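Local structure of chitinase (Paenibacillus sp. FPU-7, 5GZT) at residues L1015-A1020 against E1101-Q1106; A917-F922 against Y937-A942; I948-V953 against L1002-K1007. The protein probably hydrolyses the beta-1,4 linkages between N-acetylglucosamine units of chitin and chitodextrins at random internal positions, as an endo-acting chitinase. One frame throughout, in Å; residues are numbered along the deposited sequence.

Contact 1. Residues L1015-A1020 against E1101-Q1106; sequences LVIGGA and EYAKNQ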
loop_
_atom_site.group_PDB
_atom_site.type_symbol
_atom_site.label_atom_id
_atom_site.label_comp_id
_atom_site.label_asym_id
_atom_site.label_seq_id
_atom_site.Cartn_x
_atom_site.Cartn_y
_atom_site.Cartn_z
ATOM N N LEU B 1015 11.385 38.137 0.468
ATOM C CA LEU B 1015 11.785 37.222 1.515
ATOM C C LEU B 1015 13.280 37.281 1.795
ATOM O O LEU B 1015 14.082 37.353 0.897
ATOM C CB LEU B 1015 11.405 35.768 1.180
ATOM C CG LEU B 1015 9.887 35.503 1.094
ATOM C CD1 LEU B 1015 9.596 34.078 0.551
ATOM C CD2 LEU B 1015 9.254 35.700 2.434
ATOM N N VAL B 1016 13.616 37.213 3.061
ATOM C CA VAL B 1016 14.976 37.237 3.488
ATOM C C VAL B 1016 15.180 36.010 4.377
ATOM O O VAL B 1016 14.434 35.824 5.348
ATOM C CB VAL B 1016 15.334 38.547 4.242
ATOM C CG1 VAL B 1016 16.786 38.485 4.741
ATOM C CG2 VAL B 1016 15.217 39.718 3.286
ATOM N N ILE B 1017 16.218 35.215 4.064
ATOM C CA ILE B 1017 16.478 33.979 4.835
ATOM C C ILE B 1017 17.341 34.326 6.046
ATOM O O ILE B 1017 18.192 35.191 5.986
ATOM C CB ILE B 1017 17.164 32.894 3.977
ATOM C CG1 ILE B 1017 17.267 31.583 4.745
ATOM C CG2 ILE B 1017 18.535 33.402 3.526
ATOM C CD1 ILE B 1017 17.757 30.347 3.904
ATOM N N GLY B 1018 17.051 33.661 7.169
ATOM C CA GLY B 1018 17.603 34.020 8.458
ATOM C C GLY B 1018 18.659 32.983 8.933
ATOM O O GLY B 1018 18.414 31.754 8.905
ATOM N N GLY B 1019 19.806 33.502 9.306
ATOM C CA GLY B 1019 20.844 32.748 10.019
ATOM C C GLY B 1019 20.896 33.134 11.517
ATOM O O GLY B 1019 20.652 34.329 11.906
ATOM N N ALA B 1020 21.261 32.149 12.364
ATOM C CA ALA B 1020 21.328 32.353 13.823
ATOM C C ALA B 1020 22.780 32.165 14.243
ATOM O O ALA B 1020 23.373 31.096 13.992
ATOM C CB ALA B 1020 20.502 31.318 14.509
ATOM N N GLU B 1101 23.460 30.521 -0.582
ATOM C CA GLU B 1101 23.271 29.880 -1.840
ATOM C C GLU B 1101 21.807 29.675 -2.147
ATOM O O GLU B 1101 21.419 29.906 -3.262
ATOM C CB GLU B 1101 23.997 28.514 -1.856
ATOM C CG GLU B 1101 23.863 27.794 -3.194
ATOM C CD GLU B 1101 24.764 26.567 -3.263
ATOM O OE1 GLU B 1101 25.615 26.493 -4.139
ATOM O OE2 GLU B 1101 24.610 25.737 -2.414
ATOM N N TYR B 1102 21.037 29.238 -1.150
ATOM C CA TYR B 1102 19.601 29.127 -1.236
ATOM C C TYR B 1102 18.993 30.465 -1.639
ATOM O O TYR B 1102 18.249 30.544 -2.583
ATOM C CB TYR B 1102 19.023 28.597 0.094
ATOM C CG TYR B 1102 17.549 28.222 0.012
ATOM C CD1 TYR B 1102 17.151 26.948 -0.454
ATOM C CD2 TYR B 1102 16.548 29.134 0.320
ATOM C CE1 TYR B 1102 15.800 26.656 -0.565
ATOM C CE2 TYR B 1102 15.216 28.821 0.249
ATOM C CZ TYR B 1102 14.834 27.588 -0.203
ATOM O OH TYR B 1102 13.499 27.294 -0.392
ATOM N N ALA B 1103 19.360 31.558 -0.951
ATOM C CA ALA B 1103 18.890 32.919 -1.319
ATOM C C ALA B 1103 19.120 33.265 -2.785
ATOM O O ALA B 1103 18.215 33.723 -3.484
ATOM C CB ALA B 1103 19.545 33.934 -0.424
ATOM N N LYS B 1104 20.320 33.037 -3.265
ATOM C CA LYS B 1104 20.669 33.327 -4.661
ATOM C C LYS B 1104 19.886 32.461 -5.640
ATOM O O LYS B 1104 19.341 32.994 -6.599
ATOM C CB LYS B 1104 22.142 33.066 -4.904
ATOM C CG LYS B 1104 23.044 34.141 -4.331
ATOM C CD LYS B 1104 24.408 33.622 -3.981
ATOM C CE LYS B 1104 25.176 33.253 -5.203
ATOM N NZ LYS B 1104 26.515 32.714 -4.845
ATOM N N ASN B 1105 19.788 31.159 -5.357
ATOM C CA ASN B 1105 19.153 30.224 -6.292
ATOM C C ASN B 1105 17.667 30.322 -6.279
ATOM O O ASN B 1105 17.040 29.912 -7.254
ATOM C CB ASN B 1105 19.516 28.769 -5.937
ATOM C CG ASN B 1105 21.004 28.467 -6.213
ATOM O OD1 ASN B 1105 21.604 29.077 -7.056
ATOM N ND2 ASN B 1105 21.552 27.499 -5.526
ATOM N N GLN B 1106 17.077 30.801 -5.169
ATOM C CA GLN B 1106 15.614 30.892 -5.070
ATOM C C GLN B 1106 15.071 32.267 -5.406
ATOM O O GLN B 1106 13.845 32.478 -5.428
ATOM C CB GLN B 1106 15.210 30.524 -3.655
ATOM C CG GLN B 1106 15.502 29.097 -3.289
ATOM C CD GLN B 1106 14.650 28.135 -4.052
ATOM O OE1 GLN B 1106 13.410 28.208 -4.075
ATOM N NE2 GLN B 1106 15.300 27.233 -4.668
#
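Ile1017 on strand 1015-1020 and Ala1103 on helix 1093-1106 bring the two backbones nearest, with 6.7 Å between their CA atoms. The strand is one of the parallel staves of the C-terminal family 18 TIM barrel, placed between strands 964-967 and 1110-1114, and the helix packs on the barrel's outside, just before strand 1110-1114 in the sequence. Ile1017 alone carries the strand's side of the contact, using both of its branches. Its CG1 lies anti to the backbone N (chi1 -173°), and the chain runs on extended until CD1 meets the ring of Tyr1102, 4.0 Å from CD2. The two side chains cross at about a right angle, the methyl approaching the ring obliquely. The shorter branch turns to the next residue of the helix, where Ile1017 CG2 stands 4.1 Å from Ala1103 CB. The small alanine, which also touches Val1111, is consistent with the close approach of strand and helix. One face of the Tyr1102 ring is taken by Gln1106, one helical turn on, whose CG lies 3.4 Å above the plane and over the ring centre. At the far end, the Tyr1102 hydroxyl is hydrogen-bonded to Asp999 and Arg1006, so two bonds hold that end while Gln1106 packs on a face. Ile1017 also touches Ala998 and Leu1002 and so bridges helices 998-1007 and 1093-1106. The contact between the segments is thus apolar and buried: methyl groups and one ring carbon meet at ordinary van der Waals separations. Cohesion here probably comes from excluding water between barrel strand and outer helix, directional bonds being made by the strand backbone to its neighbours and by the tyrosine hydroxyl.

Contact 2. Residues A917-F922 against Y937-A942; sequences ALLKLF and YELAIA. With PO4 (phosphate ion), chain D.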
loop_
_atom_site.group_PDB
_atom_site.type_symbol
_atom_site.label_atom_id
_atom_site.label_comp_id
_atom_site.label_asym_id
_atom_site.label_seq_id
_atom_site.Cartn_x
_atom_site.Cartn_y
_atom_site.Cartn_z
ATOM N N ALA B 917 -3.600 46.626 8.585
ATOM C CA ALA B 917 -3.944 48.084 8.543
ATOM C C ALA B 917 -2.813 48.920 9.096
ATOM O O ALA B 917 -2.536 50.022 8.576
ATOM C CB ALA B 917 -5.303 48.356 9.292
ATOM N N LEU B 918 -2.095 48.374 10.065
ATOM C CA LEU B 918 -0.916 49.042 10.636
ATOM C C LEU B 918 0.206 49.246 9.604
ATOM O O LEU B 918 0.733 50.321 9.455
ATOM C CB LEU B 918 -0.417 48.294 11.858
ATOM C CG LEU B 918 0.722 48.999 12.583
ATOM C CD1 LEU B 918 0.257 50.190 13.371
ATOM C CD2 LEU B 918 1.355 48.057 13.563
ATOM N N LEU B 919 0.534 48.187 8.893
ATOM C CA LEU B 919 1.551 48.213 7.830
ATOM C C LEU B 919 1.127 49.094 6.722
ATOM O O LEU B 919 1.937 49.881 6.193
ATOM C CB LEU B 919 1.855 46.795 7.347
ATOM C CG LEU B 919 2.559 45.963 8.408
ATOM C CD1 LEU B 919 2.702 44.512 7.995
ATOM C CD2 LEU B 919 3.910 46.541 8.809
ATOM N N LYS B 920 -0.153 49.019 6.336
ATOM C CA LYS B 920 -0.641 49.876 5.271
ATOM C C LYS B 920 -0.435 51.357 5.647
ATOM O O LYS B 920 -0.046 52.211 4.810
ATOM C CB LYS B 920 -2.139 49.627 5.014
ATOM C CG LYS B 920 -2.774 50.547 4.013
ATOM C CD LYS B 920 -4.279 50.296 3.899
ATOM C CE LYS B 920 -4.771 51.124 2.712
ATOM N NZ LYS B 920 -6.148 50.612 2.528
ATOM N N LEU B 921 -0.764 51.685 6.886
ATOM C CA LEU B 921 -0.665 53.113 7.337
ATOM C C LEU B 921 0.812 53.498 7.429
ATOM O O LEU B 921 1.212 54.593 7.014
ATOM C CB LEU B 921 -1.363 53.318 8.665
ATOM C CG LEU B 921 -1.247 54.788 9.126
ATOM C CD1 LEU B 921 -2.072 55.641 8.180
ATOM C CD2 LEU B 921 -1.901 54.930 10.484
ATOM N N PHE B 922 1.625 52.636 7.987
ATOM C CA PHE B 922 3.091 52.930 8.071
ATOM C C PHE B 922 3.691 53.189 6.663
ATOM O O PHE B 922 4.462 54.169 6.486
ATOM C CB PHE B 922 3.888 51.838 8.754
ATOM C CG PHE B 922 4.054 52.000 10.260
ATOM C CD1 PHE B 922 2.998 51.945 11.119
ATOM C CD2 PHE B 922 5.303 52.159 10.788
ATOM C CE1 PHE B 922 3.199 52.111 12.447
ATOM C CE2 PHE B 922 5.504 52.267 12.101
ATOM C CZ PHE B 922 4.470 52.261 12.952
ATOM N N TYR B 937 12.364 55.697 2.261
ATOM C CA TYR B 937 12.457 54.989 3.523
ATOM C C TYR B 937 11.859 53.573 3.407
ATOM O O TYR B 937 10.773 53.399 2.877
ATOM C CB TYR B 937 11.708 55.745 4.633
ATOM C CG TYR B 937 12.344 57.129 4.882
ATOM C CD1 TYR B 937 13.494 57.251 5.689
ATOM C CD2 TYR B 937 11.744 58.282 4.443
ATOM C CE1 TYR B 937 14.070 58.466 5.983
ATOM C CE2 TYR B 937 12.372 59.555 4.688
ATOM C CZ TYR B 937 13.512 59.630 5.493
ATOM O OH TYR B 937 14.185 60.873 5.759
ATOM N N GLU B 938 12.583 52.581 3.942
ATOM C CA GLU B 938 12.144 51.185 3.918
ATOM C C GLU B 938 11.192 50.942 5.041
ATOM O O GLU B 938 11.279 51.571 6.118
ATOM C CB GLU B 938 13.366 50.221 4.101
ATOM C CG GLU B 938 14.305 50.137 2.908
ATOM C CD GLU B 938 15.364 49.051 3.070
ATOM O OE1 GLU B 938 15.464 48.460 4.137
ATOM O OE2 GLU B 938 16.075 48.769 2.040
ATOM N N LEU B 939 10.334 49.974 4.824
ATOM C CA LEU B 939 9.501 49.351 5.853
ATOM C C LEU B 939 9.645 47.828 5.744
ATOM O O LEU B 939 9.439 47.287 4.651
ATOM C CB LEU B 939 8.046 49.746 5.654
ATOM C CG LEU B 939 7.016 49.162 6.629
ATOM C CD1 LEU B 939 7.284 49.718 8.013
ATOM C CD2 LEU B 939 5.594 49.529 6.245
ATOM N N ALA B 940 9.997 47.138 6.836
ATOM C CA ALA B 940 10.133 45.707 6.797
ATOM C C ALA B 940 9.525 45.164 8.079
ATOM O O ALA B 940 9.169 45.939 8.946
ATOM C CB ALA B 940 11.607 45.348 6.734
ATOM N N ILE B 941 9.371 43.856 8.156
ATOM C CA ILE B 941 9.077 43.187 9.401
ATOM C C ILE B 941 9.995 42.027 9.574
ATOM O O ILE B 941 10.674 41.605 8.608
ATOM C CB ILE B 941 7.671 42.590 9.443
ATOM C CG1 ILE B 941 7.495 41.491 8.349
ATOM C CG2 ILE B 941 6.679 43.681 9.157
ATOM C CD1 ILE B 941 6.071 40.859 8.450
ATOM N N ALA B 942 10.073 41.568 10.807
ATOM C CA ALA B 942 10.582 40.224 11.118
ATOM C C ALA B 942 9.416 39.353 11.332
ATOM O O ALA B 942 8.480 39.774 11.976
ATOM C CB ALA B 942 11.386 40.214 12.370
HETATM P P PO4 D . 16.568 60.844 8.306
HETATM O O1 PO4 D . 15.877 59.779 9.173
HETATM O O2 PO4 D . 15.769 62.038 8.652
HETATM O O3 PO4 D . 17.960 60.883 8.718
HETATM O O4 PO4 D . 16.394 60.547 6.802
#
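A methyl group of Leu939 is set against the helix backbone itself: CD2 lies 3.7 Å from Leu919 O and 3.8 Å from Phe922 CB, tucked between that carbonyl oxygen and the CB three residues on. This is an alpha-to-beta step of the C-terminal TIM barrel, in which outer helix 911-933 leads through a short loop into barrel strand 938-943. The two segments run nearly antiparallel, at 157°, and their axes pass 9.9 Å apart. Leu939 holds its CG anti to the backbone N (chi1 179°), which sends the fork of its side chain to the helix. There it straddles the start of Phe922: CD2 is the methyl nearer CB, while CD1 also approaches the ring carbon CD2 of Phe922 obliquely, at 4.2 Å. The phenylalanine ring then leads away from strand 938-943, to Ala878 of helix 868-884 and Ile890 of strand 889-893. Two residues further along the strand, Ile941 directs its branch methyl at the helix, and CG2 meets Leu919 CD2 at 4.0 Å, the side chains crossing at about a right angle. Ala940, between them, has its CB turned away from the helix, the in-and-out alternation of a barrel strand. Leu962, in the loop before strand 964-967, touches both Leu939 and Ile941, and Leu892 of strand 889-893 touches Leu919. At the loop end, Tyr937 joins His883, their rings nearly perpendicular, and Lys935 in holding a phosphate ion, which probably came from the crystallisation liquor. O4 of the phosphate lies at the edge of the Tyr937 ring and in its plane, hydrogen-bonded to Tyr937 OH at 2.5 Å, so short that the exact length is doubtful.

Contact 3. Residues I948-V953 against L1002-K1007; sequences IYINSV and LTAYRK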
loop_
_atom_site.group_PDB
_atom_site.type_symbol
_atom_site.label_atom_id
_atom_site.label_comp_id
_atom_site.label_asym_id
_atom_site.label_seq_id
_atom_site.Cartn_x
_atom_site.Cartn_y
_atom_site.Cartn_z
ATOM N N ILE B 948 1.222 28.577 12.926
ATOM C CA ILE B 948 0.314 29.472 13.649
ATOM C C ILE B 948 0.576 30.946 13.297
ATOM O O ILE B 948 -0.380 31.732 13.068
ATOM C CB ILE B 948 0.331 29.234 15.169
ATOM C CG1 ILE B 948 -0.838 29.991 15.806
ATOM C CG2 ILE B 948 1.651 29.542 15.795
ATOM C CD1 ILE B 948 -1.057 29.703 17.268
ATOM N N TYR B 949 1.836 31.255 13.125
ATOM C CA TYR B 949 2.266 32.623 12.640
ATOM C C TYR B 949 1.669 32.908 11.293
ATOM O O TYR B 949 0.971 33.933 11.086
ATOM C CB TYR B 949 3.805 32.829 12.631
ATOM C CG TYR B 949 4.106 34.246 12.228
ATOM C CD1 TYR B 949 4.148 35.292 13.194
ATOM C CD2 TYR B 949 4.278 34.583 10.934
ATOM C CE1 TYR B 949 4.393 36.629 12.817
ATOM C CE2 TYR B 949 4.502 35.939 10.522
ATOM C CZ TYR B 949 4.544 36.949 11.475
ATOM O OH TYR B 949 4.789 38.235 11.100
ATOM N N ILE B 950 1.820 31.955 10.391
ATOM C CA ILE B 950 1.314 32.118 9.030
ATOM C C ILE B 950 -0.226 32.355 8.976
ATOM O O ILE B 950 -0.804 33.132 8.166
ATOM C CB ILE B 950 1.794 30.892 8.203
ATOM C CG1 ILE B 950 3.302 30.969 7.963
ATOM C CG2 ILE B 950 1.116 30.883 6.854
ATOM C CD1 ILE B 950 3.908 29.727 7.373
ATOM N N ASN B 951 -0.900 31.717 9.916
ATOM C CA ASN B 951 -2.315 31.805 10.005
ATOM C C ASN B 951 -2.780 33.032 10.756
ATOM O O ASN B 951 -3.971 33.320 10.729
ATOM C CB ASN B 951 -2.814 30.583 10.771
ATOM C CG ASN B 951 -4.244 30.300 10.482
ATOM O OD1 ASN B 951 -4.575 29.946 9.374
ATOM N ND2 ASN B 951 -5.107 30.488 11.474
ATOM N N SER B 952 -1.871 33.679 11.471
ATOM C CA SER B 952 -2.176 34.801 12.345
ATOM C C SER B 952 -1.899 36.147 11.650
ATOM O O SER B 952 -2.211 37.174 12.223
ATOM C CB SER B 952 -1.332 34.721 13.592
ATOM O OG SER B 952 -1.674 33.663 14.431
ATOM N N VAL B 953 -1.402 36.110 10.397
ATOM C CA VAL B 953 -0.989 37.287 9.631
ATOM C C VAL B 953 -1.463 37.134 8.199
ATOM O O VAL B 953 -1.530 36.056 7.704
ATOM C CB VAL B 953 0.518 37.366 9.747
ATOM C CG1 VAL B 953 1.103 38.336 8.790
ATOM C CG2 VAL B 953 0.871 37.792 11.148
ATOM N N LEU B 1002 10.113 28.941 3.818
ATOM C CA LEU B 1002 10.084 29.930 2.726
ATOM C C LEU B 1002 9.260 29.460 1.556
ATOM O O LEU B 1002 8.577 30.301 0.876
ATOM C CB LEU B 1002 11.476 30.304 2.367
ATOM C CG LEU B 1002 12.231 30.952 3.499
ATOM C CD1 LEU B 1002 13.708 31.021 3.160
ATOM C CD2 LEU B 1002 11.703 32.338 3.769
ATOM N N THR B 1003 9.132 28.118 1.367
ATOM C CA THR B 1003 8.124 27.645 0.441
ATOM C C THR B 1003 6.722 27.955 0.882
ATOM O O THR B 1003 5.885 28.370 0.040
ATOM C CB THR B 1003 8.297 26.112 0.185
ATOM O OG1 THR B 1003 9.581 25.932 -0.386
ATOM C CG2 THR B 1003 7.277 25.539 -0.743
ATOM N N ALA B 1004 6.393 27.706 2.150
ATOM C CA ALA B 1004 5.092 27.994 2.643
ATOM C C ALA B 1004 4.787 29.468 2.547
ATOM O O ALA B 1004 3.688 29.828 2.246
ATOM C CB ALA B 1004 4.944 27.572 4.080
ATOM N N TYR B 1005 5.742 30.343 2.784
ATOM C CA TYR B 1005 5.452 31.799 2.544
ATOM C C TYR B 1005 5.086 32.075 1.076
ATOM O O TYR B 1005 4.123 32.844 0.713
ATOM C CB TYR B 1005 6.653 32.674 2.940
ATOM C CG TYR B 1005 6.695 33.090 4.391
ATOM C CD1 TYR B 1005 6.829 32.159 5.420
ATOM C CD2 TYR B 1005 6.679 34.434 4.735
ATOM C CE1 TYR B 1005 6.867 32.549 6.766
ATOM C CE2 TYR B 1005 6.721 34.829 6.079
ATOM C CZ TYR B 1005 6.810 33.925 7.071
ATOM O OH TYR B 1005 6.902 34.399 8.362
ATOM N N ARG B 1006 5.813 31.411 0.199
ATOM C CA ARG B 1006 5.552 31.576 -1.226
ATOM C C ARG B 1006 4.228 31.004 -1.631
ATOM O O ARG B 1006 3.559 31.617 -2.495
ATOM C CB ARG B 1006 6.714 31.028 -2.109
ATOM C CG ARG B 1006 7.895 32.022 -2.170
ATOM C CD ARG B 1006 9.183 31.394 -2.765
ATOM N NE ARG B 1006 9.743 30.436 -1.841
ATOM C CZ ARG B 1006 10.833 29.703 -2.107
ATOM N NH1 ARG B 1006 11.514 29.854 -3.258
ATOM N NH2 ARG B 1006 11.271 28.832 -1.209
ATOM N N LYS B 1007 3.837 29.879 -1.023
ATOM C CA LYS B 1007 2.513 29.318 -1.335
ATOM C C LYS B 1007 1.349 30.181 -0.825
ATOM O O LYS B 1007 0.282 30.125 -1.395
ATOM C CB LYS B 1007 2.301 27.908 -0.799
ATOM C CG LYS B 1007 3.273 26.836 -1.297
ATOM C CD LYS B 1007 3.229 26.586 -2.781
ATOM C CE LYS B 1007 4.017 25.301 -3.089
ATOM N NZ LYS B 1007 4.415 25.288 -4.536
#
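Tyr949, Ile950, Ala1004 and Tyr1005 form the interface between two helices that run almost the same way, crossing at -22° with their axes 11.4 Å apart. The apolar part belongs to Ile950, whose CG1 lies anti to the carbonyl carbon (chi1 -71°) and brings CD1 to 4.1 Å from Ala1004 CB. The same side chain passes Tyr1005, with CG1 4.1 Å from the ring carbon CE1. Leu955 touches both Ile950 and Tyr1005. The aromatic part pairs the two tyrosines at about a right angle: Tyr1005 OH comes obliquely to the Tyr949 ring, 3.6 Å from CE2. The hydroxyl's hydrogen-bond partners are Ala944 O and Ser943 OG, at the C-terminal end of strand 938-943. Val953 CG2 sits over one face of Tyr949, toward its rim. Of the polar side-chain bonds, two are made within the segments. Ser952 OG donates to Ile948 O at 2.7 Å, from above the carbonyl plane. Leu1002 O accepts from both Arg1006 NE, at 3.0 Å, and Arg1006 N, from opposite faces of its plane; the guanidinium goes on to Gln1106 and Tyr1102. Tyr1005 also packs on Met965 and Val967, placing helix 998-1007 on the outside of strand 964-967, with helix 947-952, which follows strand 938-943, beside it: adjoining helices around a TIM barrel.

All three contacts belong to the C-terminal family 18 barrel and follow one another along the chain: contact 2, then contact 3, then contact 1. Contacts 1 and 3 have centres 16 Å apart and touch, with a probable hydrogen bond of 2.6 Å between Gln1106 OE1 and Arg1006 NH1; helix 998-1007 leads through a short loop to strand 1015-1020. Contacts 2 and 3 lie 18 Å apart, joined by strand 938-943 running on to helix 947-952 and by packing of Ile941 against Tyr949. Contacts 1 and 2 are 21 Å apart without touching, their strands separated by strand 964-967. Contacts 1 and 2 pack helix on strand, contact 3 helix on helix, tying together wall and outer helices of one glycosyl hydrolase barrel.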